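Lipase (Photobacterium sp. M37, PDB 2ORY) catalyses, as a cold-adapted triacylglycerol lipase with an alpha/beta-hydrolase fold, the hydrolysis of ester bonds in triglycerides. Local coordinates at residues A[189-192]-A[198-201]; A[83-88]-A[157-162]. One frame throughout, in Å; residues are numbered along the deposited sequence.

Overall arrangement
Both contacts reach the same mixed five-stranded sheet, the core of this alpha/beta hydrolase. Contact 2 closes first along the chain, and contact 1 follows it. In contact 2, strand 84-90 meets the C-terminal end of helix 152-160. In contact 1, the loop after helix 175-189 meets the start of strand 199-206, an outermost strand of the sheet within the chain. Strand 166-173 runs between strands 84-90 and 199-206, parallel to both. The contact centres are about 11 Å apart. They touch through Ile-199 CD1 and Ile-160 CD1, at 4.1 Å. These two isoleucines join the end of helix 152-160 to strand 199-206, so the contacts form one continuous packed region.

Contact 1: residues A[189-192]-A[198-201]; sequences DIQG and NIDI
Gln-191 has CG anti to its carbonyl carbon (chi1 -82°), and its chain runs extended beyond CG (chi2 -173°). This carries the terminal amide across to Ile-199 and Ile-201. On the other side, Ile-201 has CG1 anti to its own carbonyl carbon, and its chain is also extended. It meets Gln-191 from the opposite direction. The methyl CD1 of Ile-201 lies 3.6 Å from Gln-191 OE1 and also borders Gln-191 CD, so the amide rests against an aliphatic end. Gln-191 NE2 donates a hydrogen bond to the backbone O of Ile-199, 2.9 Å away. The N-H...O angle is 154°, moderately bent. The exact place of NE2 is less sure, because the model sets it too close to a neighbouring atom.

Here the chain makes a beta-alpha-beta crossover. Strand 166-173 leads into helix 175-189, and the chain then returns as strand 199-206, parallel to the first. Gln-191 sits in the loop of this return, shortly after the helix ends. In the model NE2 also hydrogen-bonds to Ser-196 O. If NE2 is placed correctly, the buried amide joins Ile-199 and Ser-196, two points of the returning chain. Gln-191 and Ile-199 place their side chains at about a right angle. Ile-201 packs against Ala-184 and Leu-187 of helix 175-189. The backbones stay well apart, with Gln-191 CA and Ile-199 CA 8.4 Å from each other, and the long glutamine side chain spans that separation.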
loop_
_atom_site.group_PDB
_atom_site.type_symbol
_atom_site.label_atom_id
_atom_site.label_comp_id
_atom_site.label_asym_id
_atom_site.label_seq_id
_atom_site.Cartn_x
_atom_site.Cartn_y
_atom_site.Cartn_z
ATOM N N ASP A 189 -18.349 0.630 0.926
ATOM C CA ASP A 189 -19.450 0.544 -0.018
ATOM C C ASP A 189 -20.400 -0.632 0.135
ATOM O O ASP A 189 -21.537 -0.543 -0.316
ATOM C CB ASP A 189 -18.940 0.568 -1.454
ATOM C CG ASP A 189 -18.538 1.958 -1.916
ATOM O OD1 ASP A 189 -19.150 2.956 -1.465
ATOM O OD2 ASP A 189 -17.615 2.048 -2.756
ATOM N N ILE A 190 -19.962 -1.727 0.748
ATOM C CA ILE A 190 -20.852 -2.875 0.906
ATOM C C ILE A 190 -21.406 -3.012 2.330
ATOM O O ILE A 190 -22.054 -4.009 2.666
ATOM C CB ILE A 190 -20.150 -4.181 0.524
ATOM C CG1 ILE A 190 -19.050 -4.496 1.531
ATOM C CG2 ILE A 190 -19.566 -4.056 -0.879
ATOM C CD1 ILE A 190 -18.348 -5.825 1.269
ATOM N N GLN A 191 -21.130 -2.018 3.168
ATOM C CA GLN A 191 -21.635 -2.026 4.533
ATOM C C GLN A 191 -23.153 -1.900 4.504
ATOM O O GLN A 191 -23.702 -1.113 3.732
ATOM C CB GLN A 191 -21.040 -0.864 5.343
ATOM C CG GLN A 191 -19.671 -1.164 5.888
ATOM C CD GLN A 191 -19.149 -0.096 6.825
ATOM O OE1 GLN A 191 -18.777 0.991 6.398
ATOM N NE2 GLN A 191 -19.114 -0.407 8.114
ATOM N N GLY A 192 -23.823 -2.672 5.355
ATOM C CA GLY A 192 -25.271 -2.620 5.415
ATOM C C GLY A 192 -25.870 -3.611 4.452
ATOM O O GLY A 192 -27.084 -3.789 4.395
ATOM N N ASN A 198 -22.024 -1.425 11.580
ATOM C CA ASN A 198 -21.484 -0.952 12.843
ATOM C C ASN A 198 -19.974 -1.017 12.974
ATOM O O ASN A 198 -19.432 -0.999 14.078
ATOM C CB ASN A 198 -22.149 -1.702 13.991
ATOM C CG ASN A 198 -23.638 -1.445 14.033
ATOM O OD1 ASN A 198 -24.071 -0.289 14.012
ATOM N ND2 ASN A 198 -24.435 -2.511 14.077
ATOM N N ILE A 199 -19.281 -1.102 11.853
ATOM C CA ILE A 199 -17.835 -1.118 11.924
ATOM C C ILE A 199 -17.314 0.230 11.420
ATOM O O ILE A 199 -17.857 0.788 10.467
ATOM C CB ILE A 199 -17.263 -2.285 11.111
ATOM C CG1 ILE A 199 -15.771 -2.058 10.872
ATOM C CG2 ILE A 199 -18.045 -2.452 9.843
ATOM C CD1 ILE A 199 -15.146 -3.101 10.024
ATOM N N ASP A 200 -16.302 0.761 12.106
ATOM C CA ASP A 200 -15.680 2.042 11.762
ATOM C C ASP A 200 -14.454 1.723 10.925
ATOM O O ASP A 200 -13.475 1.145 11.422
ATOM C CB ASP A 200 -15.249 2.803 13.024
ATOM C CG ASP A 200 -16.428 3.426 13.768
ATOM O OD1 ASP A 200 -17.569 2.945 13.593
ATOM O OD2 ASP A 200 -16.213 4.388 14.535
ATOM N N ILE A 201 -14.520 2.104 9.654
ATOM C CA ILE A 201 -13.450 1.831 8.710
ATOM C C ILE A 201 -12.592 3.046 8.412
ATOM O O ILE A 201 -13.097 4.088 8.013
ATOM C CB ILE A 201 -14.028 1.309 7.369
ATOM C CG1 ILE A 201 -14.828 0.023 7.616
ATOM C CG2 ILE A 201 -12.887 1.101 6.351
ATOM C CD1 ILE A 201 -15.513 -0.545 6.387
#

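Contact 2: residues A[83-88]-A[157-162]; sequences GEYVIA and NEKIGP
The ring of Tyr-85 meets Lys-159 at its edge: the ammonium nitrogen NZ lies near the ring plane, beside the hydroxyl. Lys-159 NZ donates a hydrogen bond to Tyr-85 OH at 3.0 Å, and it lies 3.6 Å from Tyr-85 CE2. Ile-160 approaches the ring obliquely. Its CG1 is 4.3 Å from Tyr-85 CE1, an apolar contact on the part of the ring away from CE2. The lysine folds back to reach the hydroxyl. CG is anti to the backbone N (chi1 -165°), and the chain then bends at chi2 (65°) and again at chi4. CG itself passes 3.2 Å from Tyr-85 OH, so the aliphatic stem and the amine both border the phenol oxygen.

This is helix-on-sheet packing in the alpha/beta-hydrolase core. Tyr-85 reaches from strand 84-90 to the last turn of helix 152-160. That turn ends at Gly-161, which has positive phi; its N donates a backbone hydrogen bond to Asn-157 O (2.8 Å). Tyr-85 is buried, and its side chain also touches Gln-77 of strand 66-78 and Ile-168 of strand 166-173. Ile-160 rests on Ala-166 of strand 166-173. Lys-159 as a residue is partly exposed, unlike the tyrosine.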
loop_
_atom_site.group_PDB
_atom_site.type_symbol
_atom_site.label_atom_id
_atom_site.label_comp_id
_atom_site.label_asym_id
_atom_site.label_seq_id
_atom_site.Cartn_x
_atom_site.Cartn_y
_atom_site.Cartn_z
ATOM N N GLY A 83 -13.259 -6.064 18.913
ATOM C CA GLY A 83 -13.419 -5.482 17.591
ATOM C C GLY A 83 -12.441 -4.384 17.209
ATOM O O GLY A 83 -12.856 -3.289 16.833
ATOM N N GLU A 84 -11.146 -4.666 17.310
ATOM C CA GLU A 84 -10.099 -3.698 16.942
ATOM C C GLU A 84 -9.147 -4.438 15.993
ATOM O O GLU A 84 -8.301 -5.222 16.421
ATOM C CB GLU A 84 -9.346 -3.224 18.199
ATOM C CG GLU A 84 -8.955 -1.722 18.258
ATOM C CD GLU A 84 -7.648 -1.382 17.536
ATOM O OE1 GLU A 84 -7.560 -1.615 16.312
ATOM O OE2 GLU A 84 -6.710 -0.871 18.191
ATOM N N TYR A 85 -9.290 -4.191 14.701
ATOM C CA TYR A 85 -8.452 -4.877 13.733
ATOM C C TYR A 85 -7.638 -4.012 12.781
ATOM O O TYR A 85 -8.006 -2.873 12.467
ATOM C CB TYR A 85 -9.312 -5.802 12.869
ATOM C CG TYR A 85 -10.206 -6.741 13.648
ATOM C CD1 TYR A 85 -11.427 -6.308 14.172
ATOM C CD2 TYR A 85 -9.827 -8.066 13.865
ATOM C CE1 TYR A 85 -12.247 -7.180 14.891
ATOM C CE2 TYR A 85 -10.640 -8.941 14.588
ATOM C CZ TYR A 85 -11.848 -8.493 15.096
ATOM O OH TYR A 85 -12.648 -9.364 15.811
ATOM N N VAL A 86 -6.531 -4.585 12.316
ATOM C CA VAL A 86 -5.688 -3.941 11.310
ATOM C C VAL A 86 -5.607 -4.880 10.101
ATOM O O VAL A 86 -5.264 -6.042 10.256
ATOM C CB VAL A 86 -4.226 -3.704 11.800
ATOM C CG1 VAL A 86 -3.375 -3.175 10.654
ATOM C CG2 VAL A 86 -4.198 -2.713 12.934
ATOM N N ILE A 87 -5.959 -4.402 8.910
ATOM C CA ILE A 87 -5.810 -5.217 7.701
ATOM C C ILE A 87 -4.589 -4.601 6.970
ATOM O O ILE A 87 -4.632 -3.439 6.565
ATOM C CB ILE A 87 -7.026 -5.107 6.780
ATOM C CG1 ILE A 87 -8.270 -5.678 7.454
ATOM C CG2 ILE A 87 -6.723 -5.796 5.463
ATOM C CD1 ILE A 87 -9.525 -5.525 6.587
ATOM N N ALA A 88 -3.505 -5.357 6.831
ATOM C CA ALA A 88 -2.304 -4.836 6.173
ATOM C C ALA A 88 -2.125 -5.513 4.809
ATOM O O ALA A 88 -2.347 -6.717 4.666
ATOM C CB ALA A 88 -1.071 -5.061 7.063
ATOM N N ASN A 157 -17.116 -11.179 8.404
ATOM C CA ASN A 157 -18.511 -11.424 8.727
ATOM C C ASN A 157 -18.657 -12.477 9.815
ATOM O O ASN A 157 -19.518 -12.376 10.682
ATOM C CB ASN A 157 -19.295 -11.826 7.471
ATOM C CG ASN A 157 -19.765 -10.613 6.676
ATOM O OD1 ASN A 157 -20.421 -9.728 7.221
ATOM N ND2 ASN A 157 -19.434 -10.570 5.389
ATOM N N GLU A 158 -17.788 -13.473 9.783
ATOM C CA GLU A 158 -17.819 -14.542 10.768
ATOM C C GLU A 158 -17.265 -14.093 12.119
ATOM O O GLU A 158 -17.752 -14.498 13.184
ATOM C CB GLU A 158 -17.012 -15.727 10.233
ATOM C CG GLU A 158 -16.610 -16.755 11.255
ATOM C CD GLU A 158 -15.706 -17.818 10.660
ATOM O OE1 GLU A 158 -16.209 -18.686 9.910
ATOM O OE2 GLU A 158 -14.481 -17.771 10.932
ATOM N N LYS A 159 -16.239 -13.254 12.059
ATOM C CA LYS A 159 -15.575 -12.750 13.245
ATOM C C LYS A 159 -16.386 -11.630 13.889
ATOM O O LYS A 159 -16.577 -11.625 15.097
ATOM C CB LYS A 159 -14.177 -12.244 12.864
ATOM C CG LYS A 159 -13.219 -12.008 14.014
ATOM C CD LYS A 159 -12.888 -13.310 14.712
ATOM C CE LYS A 159 -11.572 -13.223 15.476
ATOM N NZ LYS A 159 -11.475 -12.028 16.339
ATOM N N ILE A 160 -16.881 -10.691 13.088
ATOM C CA ILE A 160 -17.645 -9.574 13.637
ATOM C C ILE A 160 -19.150 -9.801 13.747
ATOM O O ILE A 160 -19.829 -9.117 14.518
ATOM C CB ILE A 160 -17.400 -8.290 12.807
ATOM C CG1 ILE A 160 -15.930 -7.912 12.894
ATOM C CG2 ILE A 160 -18.284 -7.134 13.298
ATOM C CD1 ILE A 160 -15.584 -6.661 12.097
ATOM N N GLY A 161 -19.681 -10.756 12.992
ATOM C CA GLY A 161 -21.118 -10.995 13.024
ATOM C C GLY A 161 -21.797 -10.016 12.073
ATOM O O GLY A 161 -21.247 -8.939 11.811
ATOM N N PRO A 162 -22.993 -10.343 11.551
ATOM C CA PRO A 162 -23.725 -9.470 10.621
ATOM C C PRO A 162 -24.036 -8.055 11.119
ATOM O O PRO A 162 -24.251 -7.154 10.314
ATOM C CB PRO A 162 -24.992 -10.275 10.315
ATOM C CG PRO A 162 -25.216 -11.042 11.595
ATOM C CD PRO A 162 -23.808 -11.514 11.920
#